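PDB 6YGA: N-alpha-acetyltransferase 35, NatC auxiliary subunit from Saccharomyces cerevisiae, which serves as the auxiliary subunit of the NatC N-terminal acetyltransferase, the complex that acetylates the N-terminal methionine of the L-A virus Gag protein. Local coordinates for residues B[205-210]-B[219-224]; B[245-250]-B[306-311]; B[324-329]-B[397-402]; B[412-417]-B[448-453]. All blocks are in the same frame, centred on the assembly; numbering follows the deposited sequence.

Contact 1. Residues B[205-210]-B[219-224]; sequences QILEAY and MLKHIL
Glu208 OE1 and Lys221 NZ stand 3.8 Å apart, a long salt bridge that pairs the charges without a hydrogen bond between them. The two side chains run roughly perpendicular. Glu208 is bent at its second torsion (chi2 -87°), and Lys221 turns at its third (chi3 59°), which brings the ammonium round to the carboxylate along the outer margin of the contact. At such a separation the attraction is probably modest, and the exposed Glu208 remains near solvent.

Next to the ion pair, Leu207 does most of the packing. Its CD1 methyl reaches into the facing helix between Leu220 and Leu224, which lie one turn apart: it is 3.9 Å from Leu220 CG and 4.1 Å from Leu224 CD2. The same methyl lies 4.0 Å from Lys221 N and 4.1 Å from Lys221 CG, so the lysine's aliphatic root lies against the leucine while its far end serves the charge. The second branch also takes part, Leu207 CD2 meeting Leu220 CD2 at 4.1 Å.

Leu220 and Leu224 also rest on Val147 and Cys151 of helix 142-167, and Ile223 packs on helix 85-104, so the apolar side of helix 215-231 is packed against several neighbours. The short segment axes are 10.4 Å apart and run at 163°. Helices 193-209 and 215-231 follow one another across a brief connection, and this is the nearly antiparallel packing of an alpha-helical hairpin, apolar inside with an ion pair at its edge.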
# COMPACT_ATOMS: atom_id res chain seq x y z
N GLN B 205 22.67 -18.14 -30.21
CA GLN B 205 23.32 -18.70 -31.40
C GLN B 205 23.42 -20.22 -31.32
O GLN B 205 23.35 -20.89 -32.36
CB GLN B 205 24.71 -18.09 -31.57
CG GLN B 205 24.79 -16.57 -31.39
CD GLN B 205 23.95 -15.79 -32.40
OE1 GLN B 205 23.43 -16.34 -33.36
NE2 GLN B 205 23.83 -14.49 -32.17
N ILE B 206 23.59 -20.77 -30.12
CA ILE B 206 23.57 -22.23 -29.97
C ILE B 206 22.22 -22.78 -30.41
O ILE B 206 22.15 -23.84 -31.05
CB ILE B 206 23.90 -22.62 -28.51
CG1 ILE B 206 25.35 -22.25 -28.18
CG2 ILE B 206 23.67 -24.11 -28.28
CD1 ILE B 206 25.79 -22.67 -26.79
N LEU B 207 21.14 -22.08 -30.08
CA LEU B 207 19.81 -22.52 -30.49
C LEU B 207 19.61 -22.39 -32.00
O LEU B 207 18.89 -23.20 -32.60
CB LEU B 207 18.73 -21.74 -29.74
CG LEU B 207 18.83 -21.76 -28.21
CD1 LEU B 207 17.67 -21.01 -27.57
CD2 LEU B 207 18.90 -23.19 -27.69
N GLU B 208 20.24 -21.39 -32.62
CA GLU B 208 20.17 -21.27 -34.08
C GLU B 208 20.82 -22.47 -34.75
O GLU B 208 20.37 -22.92 -35.82
CB GLU B 208 20.84 -19.98 -34.54
CG GLU B 208 20.48 -18.74 -33.75
CD GLU B 208 19.23 -18.04 -34.26
OE1 GLU B 208 18.51 -18.63 -35.10
OE2 GLU B 208 18.97 -16.90 -33.82
N ALA B 209 21.88 -23.01 -34.15
CA ALA B 209 22.63 -24.10 -34.78
C ALA B 209 21.79 -25.36 -34.91
O ALA B 209 22.04 -26.19 -35.79
CB ALA B 209 23.90 -24.39 -33.99
N TYR B 210 20.79 -25.53 -34.04
CA TYR B 210 19.96 -26.73 -34.07
C TYR B 210 19.19 -26.81 -35.39
O TYR B 210 18.42 -25.91 -35.73
CB TYR B 210 18.99 -26.72 -32.89
CG TYR B 210 19.58 -27.30 -31.62
CD1 TYR B 210 20.74 -26.76 -31.07
CD2 TYR B 210 18.99 -28.37 -30.98
CE1 TYR B 210 21.29 -27.29 -29.91
CE2 TYR B 210 19.53 -28.90 -29.82
CZ TYR B 210 20.68 -28.36 -29.29
OH TYR B 210 21.22 -28.88 -28.14
N MSE B 219 9.91 -21.85 -28.18
CA MSE B 219 9.68 -21.33 -26.83
C MSE B 219 10.96 -20.81 -26.19
O MSE B 219 10.98 -19.71 -25.63
CB MSE B 219 9.07 -22.42 -25.95
CG MSE B 219 7.56 -22.45 -25.94
SE MSE B 219 6.83 -21.23 -24.61
CE MSE B 219 7.45 -22.16 -23.00
N LEU B 220 12.02 -21.62 -26.26
CA LEU B 220 13.27 -21.25 -25.62
C LEU B 220 13.91 -20.05 -26.29
O LEU B 220 14.53 -19.21 -25.62
CB LEU B 220 14.22 -22.45 -25.62
CG LEU B 220 15.40 -22.39 -24.65
CD1 LEU B 220 14.90 -22.06 -23.25
CD2 LEU B 220 16.16 -23.71 -24.65
N LYS B 221 13.78 -19.94 -27.61
CA LYS B 221 14.27 -18.75 -28.31
C LYS B 221 13.55 -17.49 -27.84
O LYS B 221 14.18 -16.46 -27.60
CB LYS B 221 14.12 -18.93 -29.82
CG LYS B 221 14.92 -20.08 -30.41
CD LYS B 221 14.73 -20.16 -31.92
CE LYS B 221 15.17 -18.88 -32.61
NZ LYS B 221 14.82 -18.87 -34.06
N HIS B 222 12.22 -17.56 -27.71
CA HIS B 222 11.48 -16.39 -27.26
C HIS B 222 11.78 -16.06 -25.80
O HIS B 222 11.88 -14.89 -25.43
CB HIS B 222 9.98 -16.60 -27.45
CG HIS B 222 9.51 -16.40 -28.86
ND1 HIS B 222 9.01 -17.43 -29.63
CD2 HIS B 222 9.47 -15.29 -29.64
CE1 HIS B 222 8.69 -16.97 -30.83
NE2 HIS B 222 8.95 -15.67 -30.86
N ILE B 223 11.92 -17.09 -24.96
CA ILE B 223 12.27 -16.87 -23.56
C ILE B 223 13.61 -16.15 -23.46
O ILE B 223 13.77 -15.19 -22.70
CB ILE B 223 12.30 -18.21 -22.80
CG1 ILE B 223 10.87 -18.72 -22.56
CG2 ILE B 223 13.04 -18.08 -21.48
CD1 ILE B 223 10.82 -20.06 -21.87
N LEU B 224 14.60 -16.60 -24.24
CA LEU B 224 15.92 -15.99 -24.20
C LEU B 224 15.87 -14.52 -24.60
O LEU B 224 16.52 -13.68 -23.96
CB LEU B 224 16.88 -16.76 -25.12
CG LEU B 224 18.29 -17.02 -24.58
CD1 LEU B 224 18.22 -17.82 -23.31
CD2 LEU B 224 19.11 -17.75 -25.60

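Contact 2. Residues B[245-250]-B[306-311]; sequences SHLDEL and DVKTIL
Leu247 and Lys308 both set CG beside the backbone N (chi1 -68° in the leucine), and the two chains lie alongside, pointing opposite ways. Lys308 stays extended as far as CD and then bends at chi3 (65°), turning its ammonium toward Asp248. Lys308 NZ donates a hydrogen bond to Asp248 OD1 at 3.0 Å, within a salt bridge; the ammonium comes in nearly in line with the C-O bond. The other oxygen, OD2, has a weak hydrogen bond with Thr244 OG1, which may help to orient the carboxylate.

Beside this pair, Leu247 CD1 is the apolar centre. It lies 3.6 Å from Lys308 CG, 3.9 Å from Val307 CG1 and 3.9 Å from Leu311 CD1, tucked between residues on successive turns. Its CD2 also approaches Val307 CG1, at 4.2 Å. His236, on the short helix 235-238, touches Leu247, Val307 and Leu311 alike and covers one side of the cluster.

The segments run at 158°, with axes 10.5 Å apart. Helices 245-260 and 298-311, although separated by many residues in the chain, thus form a nearly antiparallel pair of the kind that builds all-helical folds, with a leucine-centred interior and a salt bridge at its border.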
# COMPACT_ATOMS: atom_id res chain seq x y z
N SER B 245 12.64 0.11 -28.42
CA SER B 245 12.89 -1.07 -29.25
C SER B 245 12.81 -2.35 -28.42
O SER B 245 12.05 -3.26 -28.75
CB SER B 245 14.25 -0.95 -29.94
OG SER B 245 14.27 0.16 -30.82
N HIS B 246 13.60 -2.43 -27.35
CA HIS B 246 13.56 -3.61 -26.48
C HIS B 246 12.19 -3.77 -25.82
O HIS B 246 11.74 -4.90 -25.60
CB HIS B 246 14.66 -3.52 -25.43
CG HIS B 246 16.04 -3.73 -25.98
ND1 HIS B 246 16.91 -2.69 -26.22
CD2 HIS B 246 16.69 -4.86 -26.34
CE1 HIS B 246 18.04 -3.18 -26.70
NE2 HIS B 246 17.93 -4.49 -26.78
N LEU B 247 11.53 -2.66 -25.49
CA LEU B 247 10.19 -2.76 -24.92
C LEU B 247 9.20 -3.31 -25.93
O LEU B 247 8.30 -4.08 -25.58
CB LEU B 247 9.73 -1.40 -24.40
CG LEU B 247 10.50 -0.90 -23.18
CD1 LEU B 247 10.20 0.56 -22.90
CD2 LEU B 247 10.18 -1.77 -21.97
N ASP B 248 9.34 -2.91 -27.20
CA ASP B 248 8.47 -3.46 -28.24
C ASP B 248 8.77 -4.93 -28.49
O ASP B 248 7.86 -5.73 -28.69
CB ASP B 248 8.60 -2.65 -29.54
CG ASP B 248 7.99 -1.26 -29.44
OD1 ASP B 248 7.03 -1.06 -28.66
OD2 ASP B 248 8.47 -0.35 -30.15
N GLU B 249 10.06 -5.30 -28.49
CA GLU B 249 10.42 -6.71 -28.65
C GLU B 249 9.87 -7.55 -27.50
O GLU B 249 9.44 -8.69 -27.70
CB GLU B 249 11.94 -6.86 -28.73
CG GLU B 249 12.58 -6.16 -29.90
CD GLU B 249 14.09 -6.25 -29.86
OE1 GLU B 249 14.61 -7.24 -29.31
OE2 GLU B 249 14.75 -5.32 -30.38
N LEU B 250 9.87 -6.99 -26.28
CA LEU B 250 9.32 -7.72 -25.14
C LEU B 250 7.84 -8.00 -25.34
O LEU B 250 7.35 -9.07 -24.96
CB LEU B 250 9.56 -6.92 -23.86
CG LEU B 250 8.96 -7.48 -22.57
CD1 LEU B 250 9.48 -8.88 -22.30
CD2 LEU B 250 9.26 -6.55 -21.40
N ASP B 306 3.58 -0.06 -19.36
CA ASP B 306 3.67 0.88 -18.25
C ASP B 306 4.99 1.64 -18.26
O ASP B 306 5.02 2.85 -18.00
CB ASP B 306 3.48 0.14 -16.93
CG ASP B 306 2.05 -0.32 -16.72
OD1 ASP B 306 1.21 -0.08 -17.61
OD2 ASP B 306 1.76 -0.92 -15.66
N VAL B 307 6.09 0.94 -18.57
CA VAL B 307 7.38 1.61 -18.68
C VAL B 307 7.40 2.55 -19.88
O VAL B 307 7.94 3.66 -19.81
CB VAL B 307 8.51 0.57 -18.75
CG1 VAL B 307 9.84 1.23 -19.10
CG2 VAL B 307 8.63 -0.18 -17.43
N LYS B 308 6.79 2.13 -21.00
CA LYS B 308 6.69 3.01 -22.16
C LYS B 308 5.96 4.30 -21.82
O LYS B 308 6.31 5.38 -22.32
CB LYS B 308 6.00 2.29 -23.31
CG LYS B 308 6.85 1.23 -23.99
CD LYS B 308 6.09 0.50 -25.09
CE LYS B 308 5.72 1.44 -26.22
NZ LYS B 308 4.99 0.73 -27.31
N THR B 309 4.93 4.21 -20.97
CA THR B 309 4.21 5.41 -20.56
C THR B 309 5.11 6.34 -19.74
O THR B 309 5.00 7.56 -19.84
CB THR B 309 2.96 5.03 -19.77
OG1 THR B 309 2.17 4.13 -20.55
CG2 THR B 309 2.13 6.26 -19.43
N ILE B 310 6.01 5.76 -18.94
CA ILE B 310 6.91 6.56 -18.12
C ILE B 310 7.81 7.43 -18.99
O ILE B 310 8.02 8.61 -18.71
CB ILE B 310 7.74 5.65 -17.19
CG1 ILE B 310 6.82 4.90 -16.23
CG2 ILE B 310 8.81 6.45 -16.45
CD1 ILE B 310 5.83 5.79 -15.51
N LEU B 311 8.35 6.85 -20.07
CA LEU B 311 9.28 7.57 -20.93
C LEU B 311 8.63 8.73 -21.67
O LEU B 311 9.34 9.58 -22.20
CB LEU B 311 9.91 6.60 -21.93
CG LEU B 311 10.46 5.31 -21.32
CD1 LEU B 311 10.91 4.34 -22.40
CD2 LEU B 311 11.60 5.62 -20.36

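Contact 3. Residues B[324-329]-B[397-402]; sequences QFAKFF and EWYQNC
Ala326 CB is the bump of this contact, and the hollow that takes it is lined by Trp398, Tyr399 and Cys402. Both helices lie in the region assigned to TPR-like repeats, an all-helical arrangement; here the segments run in similar directions, 33° apart, with axes 9.3 Å from one another. That spacing is consistent with the small methyl at the interface. The methyl lies 3.7 Å from Tyr399 CD1, 3.7 Å from Cys402 SG and 3.9 Å from Trp398 CZ3.

The walls of the hollow also touch one another. Trp398 CZ3 sits over the centre of one face of the Tyr399 ring, 3.8 Å above its plane, while Cys402 SG lies over the rim of one face of the indole. Tyr399 is further fixed by its hydroxyl, which hydrogen-bonds with His367 and Thr322.

Two further side chains join in. The first bond of the Lys327 side chain points away, but bends at chi2 (-90°) and again at chi3 (-71°) wrap its aliphatic part back, so that CD reaches the edge of the indole, near its plane, 4.1 Å from Trp398 CZ2. Against Cys402, the Phe329 ring brings CE1 within 4.3 Å of Cys402 CB. Backbone also enters the interface: Ala326 O faces the cysteine, 3.5 Å from Cys402 CB.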
# COMPACT_ATOMS: atom_id res chain seq x y z
N GLN B 324 -0.03 17.54 -15.70
CA GLN B 324 -1.12 16.69 -16.15
C GLN B 324 -0.67 15.25 -16.38
O GLN B 324 -1.47 14.32 -16.23
CB GLN B 324 -1.75 17.26 -17.42
CG GLN B 324 -2.44 18.61 -17.22
CD GLN B 324 -3.82 18.48 -16.59
OE1 GLN B 324 -4.01 17.75 -15.61
NE2 GLN B 324 -4.80 19.18 -17.16
N PHE B 325 0.60 15.05 -16.74
CA PHE B 325 1.12 13.69 -16.82
C PHE B 325 1.09 13.02 -15.45
O PHE B 325 0.68 11.86 -15.32
CB PHE B 325 2.54 13.68 -17.38
CG PHE B 325 3.15 12.31 -17.48
CD1 PHE B 325 3.85 11.76 -16.41
CD2 PHE B 325 3.03 11.56 -18.64
CE1 PHE B 325 4.41 10.50 -16.50
CE2 PHE B 325 3.59 10.30 -18.74
CZ PHE B 325 4.28 9.76 -17.66
N ALA B 326 1.50 13.74 -14.41
CA ALA B 326 1.45 13.19 -13.06
C ALA B 326 0.02 12.96 -12.60
O ALA B 326 -0.24 12.05 -11.80
CB ALA B 326 2.18 14.10 -12.08
N LYS B 327 -0.93 13.77 -13.08
CA LYS B 327 -2.31 13.63 -12.62
C LYS B 327 -3.00 12.43 -13.23
O LYS B 327 -3.96 11.90 -12.65
CB LYS B 327 -3.10 14.90 -12.92
CG LYS B 327 -2.73 16.08 -12.04
CD LYS B 327 -3.58 16.13 -10.78
CE LYS B 327 -5.02 16.52 -11.10
NZ LYS B 327 -5.87 16.68 -9.88
N PHE B 328 -2.54 11.97 -14.40
CA PHE B 328 -3.26 10.97 -15.17
C PHE B 328 -2.51 9.67 -15.43
O PHE B 328 -3.16 8.66 -15.70
CB PHE B 328 -3.70 11.55 -16.52
CG PHE B 328 -4.86 12.51 -16.44
CD1 PHE B 328 -6.16 12.03 -16.42
CD2 PHE B 328 -4.64 13.88 -16.39
CE1 PHE B 328 -7.23 12.91 -16.35
CE2 PHE B 328 -5.71 14.76 -16.32
CZ PHE B 328 -7.01 14.27 -16.29
N PHE B 329 -1.17 9.66 -15.36
CA PHE B 329 -0.45 8.47 -15.80
C PHE B 329 -0.71 7.28 -14.88
O PHE B 329 -0.63 6.13 -15.32
CB PHE B 329 1.06 8.75 -15.89
CG PHE B 329 1.83 8.38 -14.64
CD1 PHE B 329 1.82 9.22 -13.54
CD2 PHE B 329 2.57 7.21 -14.59
CE1 PHE B 329 2.53 8.89 -12.40
CE2 PHE B 329 3.28 6.88 -13.45
CZ PHE B 329 3.27 7.72 -12.35
N GLU B 397 8.05 16.50 -4.08
CA GLU B 397 7.38 15.46 -3.30
C GLU B 397 5.96 15.23 -3.78
O GLU B 397 5.45 14.11 -3.73
CB GLU B 397 7.40 15.80 -1.81
CG GLU B 397 8.77 15.69 -1.17
CD GLU B 397 8.78 16.15 0.28
OE1 GLU B 397 7.70 16.48 0.81
OE2 GLU B 397 9.87 16.18 0.88
N TRP B 398 5.30 16.29 -4.26
CA TRP B 398 3.96 16.13 -4.81
C TRP B 398 3.98 15.24 -6.05
O TRP B 398 3.10 14.39 -6.22
CB TRP B 398 3.36 17.50 -5.14
CG TRP B 398 1.99 17.43 -5.76
CD1 TRP B 398 0.79 17.46 -5.11
CD2 TRP B 398 1.69 17.30 -7.15
NE1 TRP B 398 -0.24 17.36 -6.01
CE2 TRP B 398 0.29 17.26 -7.27
CE3 TRP B 398 2.47 17.22 -8.31
CZ2 TRP B 398 -0.35 17.15 -8.51
CZ3 TRP B 398 1.83 17.10 -9.54
CH2 TRP B 398 0.44 17.06 -9.62
N TYR B 399 4.97 15.42 -6.92
CA TYR B 399 5.09 14.57 -8.10
C TYR B 399 5.36 13.13 -7.71
O TYR B 399 4.77 12.20 -8.28
CB TYR B 399 6.20 15.09 -9.02
CG TYR B 399 5.78 16.20 -9.96
CD1 TYR B 399 5.24 15.91 -11.21
CD2 TYR B 399 5.93 17.53 -9.60
CE1 TYR B 399 4.86 16.92 -12.07
CE2 TYR B 399 5.55 18.55 -10.46
CZ TYR B 399 5.02 18.23 -11.69
OH TYR B 399 4.63 19.23 -12.55
N GLN B 400 6.26 12.92 -6.75
CA GLN B 400 6.62 11.57 -6.34
C GLN B 400 5.44 10.83 -5.73
O GLN B 400 5.29 9.62 -5.92
CB GLN B 400 7.80 11.62 -5.37
CG GLN B 400 8.32 10.26 -4.93
CD GLN B 400 9.75 10.30 -4.45
OE1 GLN B 400 10.54 11.15 -4.87
NE2 GLN B 400 10.10 9.38 -3.55
N ASN B 401 4.58 11.55 -5.01
CA ASN B 401 3.40 10.92 -4.41
C ASN B 401 2.45 10.38 -5.47
O ASN B 401 1.68 9.45 -5.17
CB ASN B 401 2.68 11.92 -3.50
CG ASN B 401 1.52 11.30 -2.76
OD1 ASN B 401 1.71 10.47 -1.87
ND2 ASN B 401 0.31 11.69 -3.13
N CYS B 402 2.49 10.91 -6.69
CA CYS B 402 1.57 10.46 -7.73
C CYS B 402 1.82 9.01 -8.13
O CYS B 402 0.89 8.32 -8.57
CB CYS B 402 1.65 11.36 -8.96
SG CYS B 402 1.05 13.03 -8.67

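Contact 4. Residues B[412-417]-B[448-453]; sequences GFNRQL and IEFSLK. With EDO (1,2-ethanediol), chain C.
Phe413 and Phe450 meet toward the open end of an alpha-helical hairpin, away from its connection; it is formed by the consecutive helices 406-429 and 433-456, whose segments run at 151° with axes 10.1 Å apart. Apolar packing dominates. The two phenylalanines pass side by side with opposed headings: Phe413 CB approaches Phe450 CD1 at 3.6 Å, while the root of the Phe413 ring lies against Phe450 CB. Phe450 has CG anti to the backbone N (chi1 170°), which carries its ring across toward helix 406-429. One turn further along that helix, Leu417 CD1 reaches Phe450 CD2 at 4.2 Å. The far end of the Phe413 ring goes to Glu449, CZ lying 3.9 Å from Glu449 CG; only the aliphatic part of the glutamate is used here, its OE2 being hydrogen-bonded with Tyr721 and Tyr409.

Aromatic and cationic partners complete the setting: Tyr409 meets Phe413 edge-to-face, and Arg410 makes a cation-pi contact with Phe450.

Across the two segments, the polar group nearest the Phe450 ring is the amide of the exposed Asn414, the planes 67° apart and Asn414 OD1 3.7 Å from Phe450 CZ. That oxygen also accepts a weak hydrogen bond from a 1,2-ethanediol, probably from the crystallisation liquor, with Asn414 OD1 and the diol's O1 3.4 Å apart.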
# COMPACT_ATOMS: atom_id res chain seq x y z
N GLY B 412 -0.29 10.16 1.34
CA GLY B 412 0.72 11.18 1.10
C GLY B 412 0.19 12.59 1.31
O GLY B 412 0.96 13.50 1.62
N PHE B 413 -1.12 12.78 1.15
CA PHE B 413 -1.68 14.12 1.31
C PHE B 413 -1.77 14.54 2.77
O PHE B 413 -1.80 15.74 3.05
CB PHE B 413 -3.05 14.20 0.63
CG PHE B 413 -2.98 14.21 -0.87
CD1 PHE B 413 -2.50 15.31 -1.56
CD2 PHE B 413 -3.41 13.11 -1.59
CE1 PHE B 413 -2.44 15.31 -2.94
CE2 PHE B 413 -3.36 13.10 -2.98
CZ PHE B 413 -2.87 14.21 -3.65
N ASN B 414 -1.82 13.58 3.70
CA ASN B 414 -1.81 13.91 5.12
C ASN B 414 -0.61 14.79 5.47
O ASN B 414 -0.75 15.81 6.15
CB ASN B 414 -1.79 12.63 5.95
CG ASN B 414 -3.18 12.12 6.26
OD1 ASN B 414 -4.04 12.87 6.71
ND2 ASN B 414 -3.40 10.82 6.04
N ARG B 415 0.57 14.43 4.98
CA ARG B 415 1.75 15.24 5.21
C ARG B 415 1.68 16.56 4.44
O ARG B 415 2.06 17.61 4.98
CB ARG B 415 3.01 14.45 4.81
CG ARG B 415 4.24 15.30 4.57
CD ARG B 415 5.44 14.44 4.21
NE ARG B 415 6.59 15.25 3.81
CZ ARG B 415 7.45 15.79 4.67
NH1 ARG B 415 7.29 15.62 5.98
NH2 ARG B 415 8.46 16.52 4.22
N GLN B 416 1.19 16.54 3.20
CA GLN B 416 1.25 17.73 2.36
C GLN B 416 0.38 18.86 2.90
O GLN B 416 0.79 20.02 2.88
CB GLN B 416 0.82 17.40 0.93
CG GLN B 416 1.78 16.52 0.15
CD GLN B 416 1.32 16.33 -1.29
OE1 GLN B 416 0.72 17.23 -1.89
NE2 GLN B 416 1.59 15.16 -1.85
N LEU B 417 -0.83 18.54 3.37
CA LEU B 417 -1.81 19.58 3.66
C LEU B 417 -1.31 20.55 4.72
O LEU B 417 -1.47 21.77 4.59
CB LEU B 417 -3.14 18.96 4.10
CG LEU B 417 -3.87 18.09 3.08
CD1 LEU B 417 -5.29 17.81 3.54
CD2 LEU B 417 -3.87 18.73 1.69
N ILE B 448 -9.10 18.89 -1.70
CA ILE B 448 -10.23 18.32 -2.44
C ILE B 448 -9.89 16.92 -2.93
O ILE B 448 -10.68 15.98 -2.77
CB ILE B 448 -10.62 19.25 -3.60
CG1 ILE B 448 -11.23 20.55 -3.06
CG2 ILE B 448 -11.56 18.54 -4.56
CD1 ILE B 448 -11.35 21.65 -4.10
N GLU B 449 -8.71 16.75 -3.52
CA GLU B 449 -8.29 15.44 -4.02
C GLU B 449 -8.19 14.43 -2.88
O GLU B 449 -8.60 13.27 -3.03
CB GLU B 449 -6.96 15.56 -4.76
CG GLU B 449 -6.38 14.24 -5.25
CD GLU B 449 -7.06 13.73 -6.50
OE1 GLU B 449 -7.90 14.46 -7.08
OE2 GLU B 449 -6.74 12.60 -6.92
N PHE B 450 -7.65 14.85 -1.74
CA PHE B 450 -7.55 13.96 -0.58
C PHE B 450 -8.92 13.51 -0.10
O PHE B 450 -9.09 12.35 0.28
CB PHE B 450 -6.79 14.67 0.54
CG PHE B 450 -6.82 13.95 1.86
CD1 PHE B 450 -6.02 12.84 2.07
CD2 PHE B 450 -7.63 14.39 2.88
CE1 PHE B 450 -6.04 12.18 3.29
CE2 PHE B 450 -7.66 13.74 4.10
CZ PHE B 450 -6.86 12.63 4.30
N SER B 451 -9.91 14.41 -0.12
CA SER B 451 -11.23 14.06 0.40
C SER B 451 -11.97 13.12 -0.54
O SER B 451 -12.54 12.11 -0.11
CB SER B 451 -12.05 15.33 0.64
OG SER B 451 -11.41 16.20 1.56
N LEU B 452 -12.00 13.45 -1.84
CA LEU B 452 -12.71 12.61 -2.79
C LEU B 452 -12.06 11.24 -2.93
O LEU B 452 -12.74 10.25 -3.20
CB LEU B 452 -12.78 13.30 -4.15
CG LEU B 452 -13.57 14.62 -4.23
CD1 LEU B 452 -13.48 15.23 -5.63
CD2 LEU B 452 -15.02 14.42 -3.83
N LYS B 453 -10.74 11.17 -2.73
CA LYS B 453 -10.05 9.89 -2.85
C LYS B 453 -10.55 8.89 -1.81
O LYS B 453 -10.49 7.67 -2.04
CB LYS B 453 -8.54 10.10 -2.73
CG LYS B 453 -7.71 8.84 -2.79
CD LYS B 453 -7.71 8.23 -4.17
CE LYS B 453 -7.01 6.89 -4.15
NZ LYS B 453 -6.99 6.26 -5.50
C1 EDO C . -5.42 11.41 10.58
O1 EDO C . -5.67 11.28 9.18
C2 EDO C . -5.81 12.80 11.07
O2 EDO C . -5.00 13.79 10.42

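All four contacts join helices and are largely buried, but contact 1 is peripheral, its centre about 37 Å from the chain's centre, whereas that of contact 3 lies about 10 Å from it. Contacts 1 and 2 share one chemistry, a leucine flanked by an ion pair, long in contact 1 and hydrogen-bonded in contact 2. Contacts 3 and 4 rely on aromatic rings. Contacts 1 and 4 belong to hairpins of consecutive helices; contacts 2 and 3 bring together helices distant in sequence, and contact 3 alone has them nearer parallel than antiparallel. Contact 2 touches contact 3 through Ile310 and Phe329, and contact 3 adjoins contact 4 where Trp398 and Asn401 pack on Gln416.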